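Long-range contact in Non-structural maintenance of chromosomes element 1 homolog (PDB 7DG2), which probably acts as a RING-type E3 ubiquitin ligase that works with a MAGE partner within the SMC5-SMC6 complex, which serves DNA repair: residues V68-R82 / R155-E168. Numbering follows the deposited sequence.
Sequences VGEEDGLTYYALVNR and RNGEYTLHTRCIME. With ACT (acetate ion), chain D.
Glu168, in the first part of helix 163-176, lies alongside Val80 of strand 75-81, the two side chains pointing opposite ways. Glu168 CB rests 3.7 Å from Val80 CG1, and Glu168 CG lies against Val80 CB and the carbonyl oxygen of Asn81. With CG anti to the backbone N (chi1 -172°) and the chain extended, the carboxylate reaches the strand backbone. There Glu168 OE2 accepts from Asn81 N at 2.9 Å, a nearly straight bond (168°) that arrives from above the carboxylate plane; water 4 joins the same oxygen to Arg164 NE. Glu168 OE1 turns to the backbone N of Met71 and Leu72 of the Nse4 chain, so both oxygens of this buried carboxylate are bonded. Arg82 grasps the helix backbone edge-on with two hydrogen bonds: NH1 uses a lone pair of Glu168 O in the carbonyl plane, NH2 reaches Met167 O tilted from its plane, and Val80 CG2 covers one guanidinium face. Met167, bent at chi3, brings its CE to 3.7 Å from Ala78 CB. Further on, water 1 links Thr163 OG1 to Glu70 N. At the far end Arg155 grips Glu71 end-on in a salt bridge, NH1 to OE2 and NH2 to OE1 at 2.8 Å each, although the two flat groups are turned 64° apart. Glu70 touches the zinc ligand His205, its carboxylate accepting from Ile192 N and Gln193 N. Helix 163-176 thus packs on strand 75-81 while loop 69-74 reaches the second hairpin, consistent with two winged-helix domains meeting, the loop being the first one's wing.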
ATOM      1  N   VAL A  68      20.155   5.679   5.634  1.00 24.12           N
ATOM      2  CA  VAL A  68      21.040   4.547   5.897  1.00 24.68           C
ATOM      3  C   VAL A  68      20.444   3.704   7.018  1.00 23.92           C
ATOM      4  O   VAL A  68      20.006   4.240   8.041  1.00 26.44           O
ATOM      5  CB  VAL A  68      22.459   5.017   6.270  1.00 28.24           C
ATOM      6  CG1 VAL A  68      23.326   3.827   6.660  1.00 29.97           C
ATOM      7  CG2 VAL A  68      23.084   5.777   5.119  1.00 28.25           C
ATOM      8  N   GLY A  69      20.437   2.384   6.830  1.00 21.29           N
ATOM      9  CA  GLY A  69      19.942   1.494   7.869  1.00 24.34           C
ATOM     10  C   GLY A  69      20.896   1.470   9.057  1.00 29.83           C
ATOM     11  O   GLY A  69      22.111   1.305   8.890  1.00 27.11           O
ATOM     12  N   GLU A  70      20.348   1.653  10.264  1.00 24.79           N
ATOM     13  CA  GLU A  70      21.184   1.665  11.462  1.00 29.08           C
ATOM     14  C   GLU A  70      21.908   0.340  11.651  1.00 31.11           C
ATOM     15  O   GLU A  70      23.068   0.314  12.080  1.00 37.94           O
ATOM     16  CB  GLU A  70      20.337   1.982  12.693  1.00 27.13           C
ATOM     17  CG  GLU A  70      19.813   3.387  12.690  1.00 26.15           C
ATOM     18  CD  GLU A  70      19.240   3.791  14.026  1.00 20.41           C
ATOM     19  OE1 GLU A  70      18.888   2.890  14.811  1.00 28.53           O
ATOM     20  OE2 GLU A  70      19.136   5.009  14.267  1.00 26.38           O
ATOM     21  N   GLU A  71      21.238  -0.768  11.355  1.00 31.97           N
ATOM     22  CA  GLU A  71      21.858  -2.074  11.546  1.00 36.45           C
ATOM     23  C   GLU A  71      22.800  -2.415  10.399  1.00 37.36           C
ATOM     24  O   GLU A  71      23.987  -2.692  10.612  1.00 38.82           O
ATOM     25  CB  GLU A  71      20.782  -3.153  11.690  1.00 37.18           C
ATOM     26  CG  GLU A  71      19.812  -2.911  12.829  1.00 39.41           C
ATOM     27  CD  GLU A  71      19.159  -4.191  13.306  1.00 47.31           C
ATOM     28  OE1 GLU A  71      18.408  -4.147  14.302  1.00 39.77           O
ATOM     29  OE2 GLU A  71      19.409  -5.247  12.687  1.00 53.63           O
ATOM     30  N   ASP A  72      22.290  -2.389   9.171  1.00 35.03           N
ATOM     31  CA  ASP A  72      23.007  -2.988   8.057  1.00 33.06           C
ATOM     32  C   ASP A  72      23.874  -2.007   7.280  1.00 30.19           C
ATOM     33  O   ASP A  72      24.633  -2.444   6.411  1.00 32.03           O
ATOM     34  CB  ASP A  72      22.016  -3.680   7.106  1.00 34.31           C
ATOM     35  CG  ASP A  72      20.882  -2.768   6.652  1.00 31.36           C
ATOM     36  OD1 ASP A  72      21.057  -1.530   6.646  1.00 29.49           O
ATOM     37  OD2 ASP A  72      19.811  -3.304   6.307  1.00 33.66           O
ATOM     38  N   GLY A  73      23.790  -0.709   7.561  1.00 29.34           N
ATOM     39  CA  GLY A  73      24.583   0.261   6.833  1.00 32.64           C
ATOM     40  C   GLY A  73      24.220   0.426   5.373  1.00 30.28           C
ATOM     41  O   GLY A  73      24.926   1.135   4.650  1.00 32.55           O
ATOM     42  N   LEU A  74      23.138  -0.201   4.921  1.00 29.65           N
ATOM     43  CA  LEU A  74      22.713  -0.103   3.532  1.00 25.58           C
ATOM     44  C   LEU A  74      21.945   1.195   3.284  1.00 26.60           C
ATOM     45  O   LEU A  74      21.354   1.783   4.192  1.00 25.07           O
ATOM     46  CB  LEU A  74      21.842  -1.299   3.160  1.00 28.59           C
ATOM     47  CG  LEU A  74      22.488  -2.670   3.321  1.00 30.82           C
ATOM     48  CD1 LEU A  74      21.463  -3.768   3.112  1.00 32.99           C
ATOM     49  CD2 LEU A  74      23.660  -2.816   2.362  1.00 32.70           C
ATOM     50  N   THR A  75      21.978   1.647   2.032  1.00 24.69           N
ATOM     51  CA  THR A  75      21.199   2.810   1.617  1.00 25.33           C
ATOM     52  C   THR A  75      19.774   2.387   1.277  1.00 22.30           C
ATOM     53  O   THR A  75      19.553   1.348   0.652  1.00 22.12           O
ATOM     54  CB  THR A  75      21.862   3.494   0.416  1.00 27.42           C
ATOM     55  OG1 THR A  75      23.096   4.101   0.833  1.00 32.59           O
ATOM     56  CG2 THR A  75      20.963   4.572  -0.187  1.00 22.89           C
ATOM     57  N   TYR A  76      18.804   3.182   1.731  1.00 18.89           N
ATOM     58  CA  TYR A  76      17.388   2.953   1.450  1.00 19.81           C
ATOM     59  C   TYR A  76      16.776   4.198   0.826  1.00 16.66           C
ATOM     60  O   TYR A  76      17.164   5.326   1.146  1.00 18.79           O
ATOM     61  CB  TYR A  76      16.605   2.598   2.734  1.00 17.27           C
ATOM     62  CG  TYR A  76      16.946   1.223   3.256  1.00 20.15           C
ATOM     63  CD1 TYR A  76      18.026   1.032   4.113  1.00 21.85           C
ATOM     64  CD2 TYR A  76      16.212   0.115   2.865  1.00 21.37           C
ATOM     65  CE1 TYR A  76      18.352  -0.227   4.571  1.00 24.94           C
ATOM     66  CE2 TYR A  76      16.530  -1.149   3.319  1.00 27.55           C
ATOM     67  CZ  TYR A  76      17.604  -1.313   4.180  1.00 28.65           C
ATOM     68  OH  TYR A  76      17.932  -2.572   4.638  1.00 31.53           O
ATOM     69  N   TYR A  77      15.815   3.980  -0.076  1.00 17.13           N
ATOM     70  CA  TYR A  77      14.961   5.031  -0.608  1.00 15.57           C
ATOM     71  C   TYR A  77      13.550   4.812  -0.080  1.00 16.34           C
ATOM     72  O   TYR A  77      13.064   3.676  -0.059  1.00 15.74           O
ATOM     73  CB  TYR A  77      14.929   5.019  -2.137  1.00 15.68           C
ATOM     74  CG  TYR A  77      16.224   5.470  -2.783  1.00 16.47           C
ATOM     75  CD1 TYR A  77      17.346   4.649  -2.778  1.00 20.52           C
ATOM     76  CD2 TYR A  77      16.316   6.710  -3.401  1.00 20.80           C
ATOM     77  CE1 TYR A  77      18.532   5.062  -3.374  1.00 21.10           C
ATOM     78  CE2 TYR A  77      17.500   7.118  -4.009  1.00 24.72           C
ATOM     79  CZ  TYR A  77      18.599   6.295  -3.976  1.00 23.12           C
ATOM     80  OH  TYR A  77      19.777   6.713  -4.579  1.00 24.66           O
ATOM     81  N   ALA A  78      12.902   5.884   0.359  1.00 15.97           N
ATOM     82  CA  ALA A  78      11.537   5.759   0.858  1.00 16.05           C
ATOM     83  C   ALA A  78      10.679   6.916   0.368  1.00 15.52           C
ATOM     84  O   ALA A  78      11.132   8.064   0.330  1.00 14.47           O
ATOM     85  CB  ALA A  78      11.493   5.715   2.389  1.00 15.39           C
ATOM     86  N   LEU A  79       9.429   6.608   0.017  1.00 14.29           N
ATOM     87  CA  LEU A  79       8.433   7.621  -0.312  1.00 13.42           C
ATOM     88  C   LEU A  79       7.774   8.048   0.995  1.00 13.51           C
ATOM     89  O   LEU A  79       7.097   7.240   1.641  1.00 15.09           O
ATOM     90  CB  LEU A  79       7.397   7.066  -1.290  1.00 14.90           C
ATOM     91  CG  LEU A  79       6.294   8.062  -1.671  1.00 14.67           C
ATOM     92  CD1 LEU A  79       6.887   9.273  -2.425  1.00 15.74           C
ATOM     93  CD2 LEU A  79       5.238   7.363  -2.532  1.00 17.59           C
ATOM     94  N   VAL A  80       7.990   9.297   1.399  1.00 13.84           N
ATOM     95  CA  VAL A  80       7.545   9.750   2.712  1.00 16.08           C
ATOM     96  C   VAL A  80       6.605  10.941   2.568  1.00 15.94           C
ATOM     97  O   VAL A  80       6.696  11.741   1.632  1.00 18.02           O
ATOM     98  CB  VAL A  80       8.742  10.095   3.638  1.00 16.27           C
ATOM     99  CG1 VAL A  80       9.584   8.853   3.870  1.00 16.44           C
ATOM    100  CG2 VAL A  80       9.598  11.209   3.062  1.00 18.59           C
ATOM    101  N   ASN A  81       5.676  11.032   3.510  1.00 14.36           N
ATOM    102  CA  ASN A  81       4.819  12.189   3.637  1.00 15.85           C
ATOM    103  C   ASN A  81       5.541  13.283   4.415  1.00 16.93           C
ATOM    104  O   ASN A  81       6.363  13.008   5.291  1.00 19.85           O
ATOM    105  CB  ASN A  81       3.529  11.794   4.346  1.00 13.73           C
ATOM    106  CG  ASN A  81       2.605  12.955   4.525  1.00 17.68           C
ATOM    107  OD1 ASN A  81       2.403  13.735   3.599  1.00 18.78           O
ATOM    108  ND2 ASN A  81       2.052  13.100   5.726  1.00 16.35           N
ATOM    109  N   ARG A  82       5.234  14.536   4.090  1.00 16.49           N
ATOM    110  CA  ARG A  82       5.989  15.642   4.664  1.00 18.17           C
ATOM    111  C   ARG A  82       5.098  16.724   5.267  1.00 21.41           C
ATOM    112  O   ARG A  82       5.587  17.824   5.547  1.00 26.85           O
ATOM    113  CB  ARG A  82       6.938  16.230   3.612  1.00 18.04           C
ATOM    114  CG  ARG A  82       8.258  15.430   3.490  1.00 27.88           C
ATOM    115  CD  ARG A  82       9.062  15.631   4.776  1.00 29.07           C
ATOM    116  NE  ARG A  82      10.176  14.706   5.025  1.00 29.98           N
ATOM    117  CZ  ARG A  82      10.094  13.612   5.789  1.00 28.96           C
ATOM    118  NH1 ARG A  82       8.934  13.263   6.353  1.00 18.94           N
ATOM    119  NH2 ARG A  82      11.179  12.862   5.996  1.00 26.70           N
ATOM    120  N   ARG A 155      12.060  -8.766  15.979  1.00 29.33           N
ATOM    121  CA  ARG A 155      13.080  -9.801  16.120  1.00 31.98           C
ATOM    122  C   ARG A 155      12.870 -10.488  17.461  1.00 33.90           C
ATOM    123  O   ARG A 155      13.132  -9.885  18.505  1.00 31.36           O
ATOM    124  CB  ARG A 155      14.482  -9.206  16.029  1.00 36.71           C
ATOM    125  CG  ARG A 155      14.969  -8.964  14.608  1.00 49.75           C
ATOM    126  CD  ARG A 155      16.439  -9.344  14.460  1.00 52.32           C
ATOM    127  NE  ARG A 155      17.319  -8.489  15.254  1.00 55.56           N
ATOM    128  CZ  ARG A 155      17.755  -7.301  14.850  1.00 51.01           C
ATOM    129  NH1 ARG A 155      17.383  -6.833  13.664  1.00 52.08           N
ATOM    130  NH2 ARG A 155      18.557  -6.582  15.624  1.00 50.67           N
ATOM    131  N   ASN A 156      12.381 -11.729  17.435  1.00 36.24           N
ATOM    132  CA  ASN A 156      12.258 -12.545  18.647  1.00 36.46           C
ATOM    133  C   ASN A 156      11.342 -11.887  19.675  1.00 34.73           C
ATOM    134  O   ASN A 156      11.596 -11.938  20.878  1.00 35.35           O
ATOM    135  CB  ASN A 156      13.631 -12.826  19.263  1.00 35.16           C
ATOM    136  CG  ASN A 156      14.545 -13.587  18.325  1.00 42.21           C
ATOM    137  OD1 ASN A 156      14.109 -14.508  17.631  1.00 47.42           O
ATOM    138  ND2 ASN A 156      15.819 -13.201  18.293  1.00 39.34           N
ATOM    139  N   GLY A 157      10.273 -11.255  19.200  1.00 31.20           N
ATOM    140  CA  GLY A 157       9.377 -10.584  20.121  1.00 30.81           C
ATOM    141  C   GLY A 157       9.887  -9.263  20.647  1.00 25.81           C
ATOM    142  O   GLY A 157       9.353  -8.758  21.633  1.00 30.75           O
ATOM    143  N   GLU A 158      10.915  -8.689  20.028  1.00 21.45           N
ATOM    144  CA  GLU A 158      11.349  -7.335  20.339  1.00 19.68           C
ATOM    145  C   GLU A 158      11.225  -6.489  19.081  1.00 16.06           C
ATOM    146  O   GLU A 158      11.373  -6.995  17.966  1.00 19.12           O
ATOM    147  CB  GLU A 158      12.786  -7.304  20.877  1.00 26.18           C
ATOM    148  CG  GLU A 158      12.950  -8.231  22.070  1.00 28.01           C
ATOM    149  CD  GLU A 158      14.239  -8.016  22.842  1.00 38.52           C
ATOM    150  OE1 GLU A 158      14.740  -6.872  22.876  1.00 42.05           O
ATOM    151  OE2 GLU A 158      14.745  -9.000  23.421  1.00 41.51           O
ATOM    152  N   TYR A 159      10.926  -5.211  19.273  1.00 16.71           N
ATOM    153  CA  TYR A 159      10.554  -4.330  18.173  1.00 16.68           C
ATOM    154  C   TYR A 159      11.358  -3.045  18.219  1.00 17.58           C
ATOM    155  O   TYR A 159      11.513  -2.439  19.279  1.00 17.01           O
ATOM    156  CB  TYR A 159       9.062  -3.987  18.239  1.00 15.42           C
ATOM    157  CG  TYR A 159       8.192  -5.207  18.109  1.00 17.31           C
ATOM    158  CD1 TYR A 159       7.859  -5.972  19.230  1.00 16.99           C
ATOM    159  CD2 TYR A 159       7.732  -5.624  16.863  1.00 18.68           C
ATOM    160  CE1 TYR A 159       7.095  -7.098  19.110  1.00 19.75           C
ATOM    161  CE2 TYR A 159       6.950  -6.760  16.739  1.00 20.70           C
ATOM    162  CZ  TYR A 159       6.640  -7.488  17.870  1.00 20.73           C
ATOM    163  OH  TYR A 159       5.864  -8.617  17.784  1.00 24.44           O
ATOM    164  N   THR A 160      11.838  -2.612  17.054  1.00 15.62           N
ATOM    165  CA  THR A 160      12.400  -1.280  16.920  1.00 15.45           C
ATOM    166  C   THR A 160      11.714  -0.592  15.740  1.00 16.60           C
ATOM    167  O   THR A 160      10.906  -1.195  15.026  1.00 15.89           O
ATOM    168  CB  THR A 160      13.935  -1.330  16.747  1.00 15.01           C
ATOM    169  OG1 THR A 160      14.484  -0.005  16.863  1.00 16.54           O
ATOM    170  CG2 THR A 160      14.298  -1.922  15.392  1.00 18.48           C
ATOM    171  N   LEU A 161      12.007   0.688  15.560  1.00 15.51           N
ATOM    172  CA  LEU A 161      11.459   1.418  14.424  1.00 15.62           C
ATOM    173  C   LEU A 161      12.116   0.938  13.139  1.00 17.78           C
ATOM    174  O   LEU A 161      13.332   0.738  13.089  1.00 16.89           O
ATOM    175  CB  LEU A 161      11.695   2.920  14.581  1.00 15.33           C
ATOM    176  CG  LEU A 161      11.094   3.617  15.788  1.00 15.70           C
ATOM    177  CD1 LEU A 161      11.334   5.107  15.664  1.00 20.09           C
ATOM    178  CD2 LEU A 161       9.611   3.312  15.893  1.00 18.78           C
ATOM    179  N   HIS A 162      11.311   0.753  12.093  1.00 14.96           N
ATOM    180  CA  HIS A 162      11.868   0.442  10.780  1.00 17.50           C
ATOM    181  C   HIS A 162      12.637   1.646  10.242  1.00 14.45           C
ATOM    182  O   HIS A 162      12.353   2.794  10.593  1.00 16.17           O
ATOM    183  CB  HIS A 162      10.735   0.056   9.807  1.00 17.08           C
ATOM    184  CG  HIS A 162      11.202  -0.679   8.583  1.00 19.00           C
ATOM    185  ND1 HIS A 162      11.805  -0.047   7.512  1.00 18.02           N
ATOM    186  CD2 HIS A 162      11.147  -1.992   8.261  1.00 22.78           C
ATOM    187  CE1 HIS A 162      12.110  -0.943   6.591  1.00 18.49           C
ATOM    188  NE2 HIS A 162      11.731  -2.131   7.025  1.00 22.45           N
ATOM    189  N   THR A 163      13.619   1.381   9.371  1.00 14.97           N
ATOM    190  CA  THR A 163      14.278   2.478   8.666  1.00 16.36           C
ATOM    191  C   THR A 163      13.259   3.416   8.023  1.00 16.52           C
ATOM    192  O   THR A 163      13.406   4.638   8.077  1.00 16.20           O
ATOM    193  CB  THR A 163      15.230   1.919   7.612  1.00 17.68           C
ATOM    194  OG1 THR A 163      16.192   1.075   8.256  1.00 17.86           O
ATOM    195  CG2 THR A 163      15.952   3.050   6.888  1.00 17.80           C
ATOM    196  N   ARG A 164      12.205   2.853   7.430  1.00 17.24           N
ATOM    197  CA  ARG A 164      11.161   3.681   6.825  1.00 17.00           C
ATOM    198  C   ARG A 164      10.563   4.645   7.835  1.00 16.08           C
ATOM    199  O   ARG A 164      10.309   5.817   7.524  1.00 16.56           O
ATOM    200  CB  ARG A 164      10.059   2.795   6.255  1.00 17.49           C
ATOM    201  CG  ARG A 164       8.965   3.618   5.552  1.00 17.80           C
ATOM    202  CD  ARG A 164       7.647   2.879   5.539  1.00 21.63           C
ATOM    203  NE  ARG A 164       6.627   3.537   4.719  1.00 16.60           N
ATOM    204  CZ  ARG A 164       5.522   2.920   4.315  1.00 19.78           C
ATOM    205  NH1 ARG A 164       5.314   1.654   4.639  1.00 18.45           N
ATOM    206  NH2 ARG A 164       4.630   3.556   3.572  1.00 20.27           N
ATOM    207  N   CYS A 165      10.321   4.163   9.057  1.00 14.06           N
ATOM    208  CA  CYS A 165       9.719   5.002  10.080  1.00 15.63           C
ATOM    209  C   CYS A 165      10.661   6.126  10.498  1.00 16.22           C
ATOM    210  O   CYS A 165      10.243   7.279  10.631  1.00 17.46           O
ATOM    211  CB  CYS A 165       9.342   4.135  11.274  1.00 15.90           C
ATOM    212  SG  CYS A 165       8.393   5.034  12.518  1.00 20.90           S
ATOM    213  N   ILE A 166      11.941   5.806  10.714  1.00 17.11           N
ATOM    214  CA  ILE A 166      12.903   6.844  11.075  1.00 17.89           C
ATOM    215  C   ILE A 166      13.024   7.882   9.961  1.00 17.36           C
ATOM    216  O   ILE A 166      13.081   9.093  10.221  1.00 20.25           O
ATOM    217  CB  ILE A 166      14.263   6.204  11.408  1.00 16.94           C
ATOM    218  CG1 ILE A 166      14.087   5.171  12.516  1.00 17.95           C
ATOM    219  CG2 ILE A 166      15.278   7.283  11.767  1.00 21.26           C
ATOM    220  CD1 ILE A 166      15.317   4.247  12.709  1.00 19.56           C
ATOM    221  N   MET A 167      13.049   7.430   8.705  1.00 18.05           N
ATOM    222  CA  MET A 167      13.173   8.363   7.589  1.00 19.48           C
ATOM    223  C   MET A 167      11.994   9.321   7.539  1.00 21.19           C
ATOM    224  O   MET A 167      12.172  10.537   7.391  1.00 20.79           O
ATOM    225  CB  MET A 167      13.311   7.591   6.278  1.00 17.75           C
ATOM    226  CG  MET A 167      14.681   6.905   6.118  1.00 17.99           C
ATOM    227  SD  MET A 167      14.843   5.843   4.678  1.00 20.74           S
ATOM    228  CE  MET A 167      14.778   7.049   3.343  1.00 21.61           C
ATOM    229  N   GLU A 168      10.774   8.801   7.703  1.00 16.19           N
ATOM    230  CA  GLU A 168       9.618   9.690   7.616  1.00 17.01           C
ATOM    231  C   GLU A 168       9.463  10.560   8.862  1.00 17.19           C
ATOM    232  O   GLU A 168       9.075  11.733   8.763  1.00 17.87           O
ATOM    233  CB  GLU A 168       8.345   8.886   7.387  1.00 14.87           C
ATOM    234  CG  GLU A 168       7.151   9.791   7.106  1.00 17.14           C
ATOM    235  CD  GLU A 168       5.943   9.005   6.666  1.00 19.05           C
ATOM    236  OE1 GLU A 168       5.208   8.504   7.547  1.00 18.12           O
ATOM    237  OE2 GLU A 168       5.756   8.865   5.439  1.00 19.79           O
TER
HETATM  238  C   ACT D 301       3.082   0.338   2.451  1.00 35.73           C
HETATM  239  O   ACT D 301       2.742   0.612   3.656  1.00 31.92           O
HETATM  240  OXT ACT D 301       2.957   1.056   1.408  1.00 32.28           O
HETATM  241  CH3 ACT D 301       3.757  -1.067   2.252  1.00 35.16           C
HETATM  242  O   HOH W   1      17.402   2.100  10.434  1.00 23.61           O
HETATM  243  O   HOH W   2      16.876   0.611  14.649  1.00 32.32           O
HETATM  244  O   HOH W   3       4.924   5.570   1.281  1.00 18.33           O
HETATM  245  O   HOH W   4       6.419   6.407   4.224  1.00 21.21           O